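Side-chain contacts in penaeus monodon metallodensovirus major capsid protein (Penaeus monodon metallodensovirus, PDB 6WH7), which forms the shell of a shrimp densovirus capsid, sixty copies assembling into the particle that probably encloses the viral genome: residues N197-I200 and P201-F205; Q309-N312 and S313-T316. All coordinates share one frame; numbering follows the deposited sequence.

Interaction 1. Residues N197-I200 and P201-F205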
loop_
_atom_site.group_PDB
_atom_site.type_symbol
_atom_site.label_atom_id
_atom_site.label_comp_id
_atom_site.label_asym_id
_atom_site.label_seq_id
_atom_site.Cartn_x
_atom_site.Cartn_y
_atom_site.Cartn_z
ATOM N N ASN A 197 -38.451 104.232 -1.075
ATOM C CA ASN A 197 -38.771 102.881 -1.508
ATOM C C ASN A 197 -39.593 102.164 -0.452
ATOM O O ASN A 197 -39.337 102.298 0.747
ATOM C CB ASN A 197 -37.503 102.073 -1.789
ATOM C CG ASN A 197 -36.754 102.559 -3.008
ATOM O OD1 ASN A 197 -37.330 103.174 -3.899
ATOM N ND2 ASN A 197 -35.459 102.287 -3.049
ATOM N N ALA A 198 -40.572 101.395 -0.905
ATOM C CA ALA A 198 -41.320 100.496 -0.042
ATOM C C ALA A 198 -40.782 99.094 -0.276
ATOM O O ALA A 198 -41.004 98.505 -1.337
ATOM C CB ALA A 198 -42.815 100.574 -0.328
ATOM N N ILE A 199 -40.069 98.565 0.716
ATOM C CA ILE A 199 -39.477 97.244 0.594
ATOM C C ILE A 199 -40.578 96.194 0.620
ATOM O O ILE A 199 -41.535 96.291 1.397
ATOM C CB ILE A 199 -38.479 97.006 1.739
ATOM C CG1 ILE A 199 -37.473 98.150 1.870
ATOM C CG2 ILE A 199 -37.752 95.710 1.539
ATOM C CD1 ILE A 199 -36.570 98.332 0.705
ATOM N N ILE A 200 -40.457 95.184 -0.232
ATOM C CA ILE A 200 -41.248 93.966 -0.121
ATOM C C ILE A 200 -40.494 93.018 0.810
ATOM O O ILE A 200 -39.356 92.645 0.493
ATOM C CB ILE A 200 -41.491 93.313 -1.485
ATOM C CG1 ILE A 200 -42.264 94.255 -2.402
ATOM C CG2 ILE A 200 -42.246 92.022 -1.323
ATOM C CD1 ILE A 200 -43.616 94.615 -1.890
ATOM N N PRO A 201 -41.074 92.620 1.942
ATOM C CA PRO A 201 -40.282 91.905 2.954
ATOM C C PRO A 201 -39.646 90.626 2.448
ATOM O O PRO A 201 -38.481 90.357 2.755
ATOM C CB PRO A 201 -41.314 91.631 4.050
ATOM C CG PRO A 201 -42.309 92.705 3.890
ATOM C CD PRO A 201 -42.428 92.915 2.421
ATOM N N SER A 202 -40.378 89.834 1.671
ATOM C CA SER A 202 -39.858 88.567 1.177
ATOM C C SER A 202 -38.603 88.730 0.333
ATOM O O SER A 202 -37.814 87.787 0.231
ATOM C CB SER A 202 -40.936 87.863 0.362
ATOM O OG SER A 202 -40.439 86.678 -0.224
ATOM N N THR A 203 -38.399 89.891 -0.281
ATOM C CA THR A 203 -37.300 90.037 -1.224
ATOM C C THR A 203 -35.963 90.256 -0.534
ATOM O O THR A 203 -34.929 89.842 -1.060
ATOM C CB THR A 203 -37.586 91.186 -2.184
ATOM O OG1 THR A 203 -37.741 92.398 -1.442
ATOM C CG2 THR A 203 -38.859 90.914 -2.953
ATOM N N ILE A 204 -35.955 90.933 0.610
ATOM C CA ILE A 204 -34.705 91.171 1.317
ATOM C C ILE A 204 -34.328 89.998 2.213
ATOM O O ILE A 204 -33.145 89.681 2.364
ATOM C CB ILE A 204 -34.797 92.487 2.098
ATOM C CG1 ILE A 204 -35.950 92.446 3.091
ATOM C CG2 ILE A 204 -34.984 93.616 1.133
ATOM C CD1 ILE A 204 -35.970 93.613 4.032
ATOM N N PHE A 205 -35.307 89.338 2.817
ATOM C CA PHE A 205 -35.020 88.353 3.849
ATOM C C PHE A 205 -34.422 87.089 3.252
ATOM O O PHE A 205 -34.822 86.637 2.178
ATOM C CB PHE A 205 -36.289 88.038 4.630
ATOM C CG PHE A 205 -36.785 89.191 5.442
ATOM C CD1 PHE A 205 -35.906 90.116 5.947
ATOM C CD2 PHE A 205 -38.132 89.393 5.638
ATOM C CE1 PHE A 205 -36.355 91.184 6.674
ATOM C CE2 PHE A 205 -38.585 90.465 6.356
ATOM C CZ PHE A 205 -37.697 91.359 6.878
#

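Interaction 2. Residues Q309-N312 and S313-T316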
loop_
_atom_site.group_PDB
_atom_site.type_symbol
_atom_site.label_atom_id
_atom_site.label_comp_id
_atom_site.label_asym_id
_atom_site.label_seq_id
_atom_site.Cartn_x
_atom_site.Cartn_y
_atom_site.Cartn_z
ATOM N N GLN A 309 -29.861 75.084 55.971
ATOM C CA GLN A 309 -29.680 76.216 55.076
ATOM C C GLN A 309 -30.949 76.529 54.302
ATOM O O GLN A 309 -31.200 77.692 53.971
ATOM C CB GLN A 309 -28.543 75.926 54.108
ATOM C CG GLN A 309 -28.112 77.112 53.299
ATOM C CD GLN A 309 -26.943 76.790 52.425
ATOM O OE1 GLN A 309 -26.474 75.661 52.399
ATOM N NE2 GLN A 309 -26.428 77.788 51.739
ATOM N N GLY A 310 -31.762 75.518 54.014
ATOM C CA GLY A 310 -32.967 75.708 53.237
ATOM C C GLY A 310 -34.232 75.849 54.053
ATOM O O GLY A 310 -35.329 75.658 53.532
ATOM N N ILE A 311 -34.101 76.173 55.326
ATOM C CA ILE A 311 -35.258 76.444 56.169
ATOM C C ILE A 311 -35.714 77.876 55.940
ATOM O O ILE A 311 -34.892 78.789 55.843
ATOM C CB ILE A 311 -34.912 76.188 57.646
ATOM C CG1 ILE A 311 -34.567 74.720 57.861
ATOM C CG2 ILE A 311 -36.032 76.613 58.547
ATOM C CD1 ILE A 311 -35.675 73.785 57.493
ATOM N N ASN A 312 -37.032 78.076 55.862
ATOM C CA ASN A 312 -37.586 79.379 55.502
ATOM C C ASN A 312 -37.012 80.509 56.348
ATOM O O ASN A 312 -36.589 81.540 55.817
ATOM C CB ASN A 312 -39.109 79.356 55.626
ATOM C CG ASN A 312 -39.778 78.638 54.479
ATOM O OD1 ASN A 312 -39.238 78.560 53.386
ATOM N ND2 ASN A 312 -40.969 78.113 54.724
ATOM N N SER A 313 -36.998 80.340 57.669
ATOM C CA SER A 313 -36.618 81.455 58.531
ATOM C C SER A 313 -35.136 81.773 58.414
ATOM O O SER A 313 -34.750 82.945 58.365
ATOM C CB SER A 313 -36.980 81.155 59.983
ATOM O OG SER A 313 -36.258 80.043 60.471
ATOM N N VAL A 314 -34.286 80.747 58.379
ATOM C CA VAL A 314 -32.846 80.972 58.355
ATOM C C VAL A 314 -32.262 81.024 56.951
ATOM O O VAL A 314 -31.080 81.363 56.801
ATOM C CB VAL A 314 -32.107 79.888 59.160
ATOM C CG1 VAL A 314 -32.532 79.932 60.612
ATOM C CG2 VAL A 314 -32.384 78.549 58.576
ATOM N N HIS A 315 -33.041 80.697 55.918
ATOM C CA HIS A 315 -32.514 80.786 54.561
ATOM C C HIS A 315 -32.287 82.228 54.147
ATOM O O HIS A 315 -31.399 82.503 53.335
ATOM C CB HIS A 315 -33.451 80.100 53.571
ATOM C CG HIS A 315 -32.927 80.063 52.171
ATOM N ND1 HIS A 315 -33.090 81.107 51.289
ATOM C CD2 HIS A 315 -32.234 79.111 51.504
ATOM C CE1 HIS A 315 -32.524 80.798 50.136
ATOM N NE2 HIS A 315 -31.999 79.592 50.240
ATOM N N THR A 316 -33.081 83.156 54.675
ATOM C CA THR A 316 -32.824 84.567 54.420
ATOM C C THR A 316 -31.412 84.944 54.842
ATOM O O THR A 316 -30.725 85.699 54.147
ATOM C CB THR A 316 -33.850 85.423 55.159
ATOM O OG1 THR A 316 -33.758 85.162 56.563
ATOM C CG2 THR A 316 -35.250 85.082 54.689
#

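Interaction 1. Residues N197-I200 and P201-F205
The flat carbonyl group of Ile200 is approached twice by Thr203: the hydroxyl OG1 lies in its plane, on a lone pair, whereas the backbone N stands above that plane, 46° out of it. The second flat group, the ring of Phe205, carries CG1 of Ile204 on one face, 3.7 Å above the ring and displaced toward its rim, and is also stacked with the ring of Tyr272. Both Thr203 donors hydrogen-bond to the same acceptor, with OG1 2.5 Å and N 3.0 Å from Ile200 O. The N-H points at the oxygen with an angle of 152°. The hydroxyl is brought there because OG1 sits between the backbone N and the carbonyl carbon (chi1 60°), folding it back toward the start of the turn. The same rotation sets the methyl CG2 of Thr203 beside the branch point of Ile200, 3.9 Å from its CB. Next to this polar grip lies an apolar one. The methyl CG2 of Ile199 points into the branched side chain of Ile204, meeting CG2 at 3.5 Å and CD1 at 3.7 Å, the two chains running across each other at about a right angle. CG2 of Ile200 reaches the ring of Pro201 at CD, 3.9 Å away. Around the contact, Ile200 and Ser202 pack on Phe69 of a second subunit, and Ile199 on Val314 of a third, so the turn lies at a meeting point of three capsid proteins. Residues 200-203 make a type I beta turn, with a threonine hydroxyl as second donor, opening the short, weakly bonded helix 201-204 that leads toward strand 207-211 of what is probably the parvoviral jelly roll.

Interaction 2. Residues Q309-N312 and S313-T316
The backbone leaves an extended Ile311 (phi -82°, psi 138°) to enter the first turn of helix 312-318, where Ile311 O accepts the N-H of His315 at 2.7 Å. His315 also supplies the main side-chain contact. With CG anti to the backbone N (chi1 -176°), its imidazole swings back along the incoming loop and presents CD2 to the carbonyl oxygen of Gln309. That oxygen lies at the ring edge, near its plane, 3.0 Å from CD2. It also receives a CA-H contact from the same histidine, CA standing 3.4 Å from Gln309 O, so one carbonyl faces both backbone and ring. CA of Gly310 approaches the ring obliquely, 3.9 Å from CD2. The far nitrogen NE2 is bonded to Glu305, a carboxylate that may favour a protonated ring, and the imidazole meets Trp304 edge-to-face. Beside the backbone bond, Val314 turns its methyl CG2 to the branch carbon CB of Ile311 at 3.6 Å. Ile311 in turn sets its own CG2 3.9 Å from OG of Ser313. Three residues on from Ser313, Thr316 OG1 donates to Ser313 O at 3.0 Å, a bond inside the helix itself. The amide of Asn312 finds its partners outside this turn: ND2 is bound to Asn104 and Ser111 of a neighbouring subunit. Within its own chain the turn closes the loop that follows strand 287-302 and starts helix 312-318, ahead of helix 323-326.

How the interactions relate
From the N terminus, the chain first reaches interaction 1, where residues 197-205 end the loop after strand 189-191 and pass through a helical turn toward strand 207-211. Interaction 2 comes later, closing the loop between strand 287-302 and helix 312-318. The two follow in series, neither nesting nor crossing. They lie on opposite sides of the chain's centre. The centres of interactions 1 and 2 are 57 Å apart, and the nearest atoms of interactions 1 and 2 are about 45 Å apart. In the capsid, however, the two regions come together between subunits, Asn197 of one copy packing on Val314 of another, so parts far apart within one chain meet at a subunit interface.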